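Local structure of 2-c-methyl-d-erythritol 2,4-cyclodiphosphate synthase (Plasmodium falciparum, 4C81) at residues 70-75 against 173-178. The protein probably catalyses the ring closure that yields 2-C-methyl-D-erythritol 2,4-cyclodiphosphate with release of CMP, in the non-mevalonate route to isoprenoids. The protein carries 1 engineered substitution. Residues are numbered along the deposited sequence; the frame is centred on the assembly and turned at random. Where two conformers were deposited one is given.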
# COMPACT_ATOMS: atom_id res chain seq x y z
N VAL A 70 -1.85 6.29 -12.99
CA VAL A 70 -3.19 6.50 -13.55
C VAL A 70 -4.26 5.89 -12.65
O VAL A 70 -5.22 6.57 -12.29
CB VAL A 70 -3.32 5.92 -14.98
CG1 VAL A 70 -4.76 5.95 -15.45
CG2 VAL A 70 -2.45 6.72 -15.93
N ASP A 71 -4.09 4.63 -12.26
CA ASP A 71 -5.09 3.97 -11.42
C ASP A 71 -5.17 4.55 -10.00
O ASP A 71 -6.21 4.46 -9.36
CB ASP A 71 -4.88 2.46 -11.40
CG ASP A 71 -5.42 1.78 -12.66
OD1 ASP A 71 -6.27 2.38 -13.36
OD2 ASP A 71 -5.01 0.64 -12.94
N SER A 72 -4.08 5.17 -9.53
CA SER A 72 -4.12 5.87 -8.24
C SER A 72 -5.03 7.10 -8.33
O SER A 72 -5.82 7.36 -7.43
CB SER A 72 -2.72 6.25 -7.74
OG SER A 72 -2.23 7.44 -8.34
N ILE A 73 -4.91 7.83 -9.43
CA ILE A 73 -5.76 9.00 -9.69
C ILE A 73 -7.23 8.60 -9.87
O ILE A 73 -8.11 9.20 -9.25
CB ILE A 73 -5.26 9.77 -10.94
CG1 ILE A 73 -3.90 10.42 -10.65
CG2 ILE A 73 -6.27 10.84 -11.36
CD1 ILE A 73 -3.19 10.93 -11.88
N LEU A 74 -7.49 7.60 -10.72
CA LEU A 74 -8.85 7.10 -10.93
C LEU A 74 -9.42 6.59 -9.61
O LEU A 74 -10.57 6.89 -9.26
CB LEU A 74 -8.86 5.99 -11.97
CG LEU A 74 -8.54 6.43 -13.40
CD1 LEU A 74 -8.51 5.24 -14.34
CD2 LEU A 74 -9.54 7.46 -13.86
N GLY A 75 -8.62 5.83 -8.88
CA GLY A 75 -9.03 5.29 -7.59
C GLY A 75 -9.41 6.39 -6.60
O GLY A 75 -10.44 6.30 -5.92
N CYS A 173 4.61 -2.12 -8.88
CA CYS A 173 4.61 -0.72 -8.45
C CYS A 173 3.37 -0.44 -7.61
O CYS A 173 2.28 -0.89 -7.94
CB CYS A 173 4.60 0.21 -9.67
SG CYS A 173 4.87 1.95 -9.26
N PHE A 174 3.57 0.28 -6.51
CA PHE A 174 2.50 0.89 -5.73
C PHE A 174 2.64 2.40 -5.83
O PHE A 174 3.68 2.95 -5.48
CB PHE A 174 2.58 0.48 -4.26
CG PHE A 174 2.22 -0.95 -4.02
CD1 PHE A 174 3.17 -1.95 -4.21
CD2 PHE A 174 0.94 -1.31 -3.62
CE1 PHE A 174 2.84 -3.29 -3.99
CE2 PHE A 174 0.62 -2.64 -3.39
CZ PHE A 174 1.57 -3.63 -3.59
N ALA A 175 1.60 3.07 -6.31
CA ALA A 175 1.60 4.52 -6.41
C ALA A 175 0.57 5.06 -5.43
O ALA A 175 -0.58 4.63 -5.46
CB ALA A 175 1.26 4.96 -7.83
N ASN A 176 0.98 6.00 -4.58
CA ASN A 176 0.12 6.58 -3.56
C ASN A 176 0.02 8.07 -3.79
O ASN A 176 1.03 8.75 -3.95
CB ASN A 176 0.69 6.32 -2.17
CG ASN A 176 0.93 4.86 -1.92
OD1 ASN A 176 0.07 4.17 -1.37
ND2 ASN A 176 2.09 4.36 -2.33
N ILE A 177 -1.21 8.58 -3.80
CA ILE A 177 -1.45 9.98 -4.17
C ILE A 177 -2.50 10.63 -3.28
O ILE A 177 -3.38 9.96 -2.74
CB ILE A 177 -1.87 10.05 -5.65
CG1 ILE A 177 -1.67 11.46 -6.21
CG2 ILE A 177 -3.31 9.55 -5.85
CD1 ILE A 177 -1.76 11.52 -7.70
N LEU A 178 -2.37 11.95 -3.11
CA LEU A 178 -3.41 12.77 -2.51
C LEU A 178 -3.89 13.76 -3.55
O LEU A 178 -3.07 14.37 -4.25
CB LEU A 178 -2.88 13.54 -1.30
CG LEU A 178 -2.59 12.73 -0.04
CD1 LEU A 178 -1.94 13.64 0.99
CD2 LEU A 178 -3.85 12.08 0.53
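Ser72 lies over Ala175 where helix 70-75 crosses strand 173-178 at -41°, their axes approaching to 7.7 Å and the CA atoms of Ser72 and Ala175 standing 6.2 Å apart. The short approach is consistent with the small side chains at the crossing: Ser72 CB sits 4.2 Å from Ala175 CB and 3.5 Å from Ala175 O, a van der Waals approach without a hydrogen bond. The serine hydroxyl instead turns back on its own helix to hydrogen-bond Ile69 O. With OG between the backbone N and carbonyl carbon of Ser72 (chi1 81°), the hydroxyl is satisfied by the Ile69 carbonyl while it bears on Ile177 CG2 at 3.4 Å. Ile177 reaches two consecutive helix residues, its CG2 against the Ser72 hydroxyl and its CD1 end 3.8 Å from Ile73 CG1. CG1 of Ile177 runs anti to the backbone N (chi1 -161°), which directs that longer branch to Ile73. On the far face of the strand, Phe174 meets Phe174 of both neighbouring subunits edge-to-face, and Asn176 ND2 hydrogen-bonds Gln12 OE1 of the third subunit. The contact thus illustrates the two-layer alpha/beta architecture of the YgbB family, in which helices cover one face of the sheet and the other lines the trimer core.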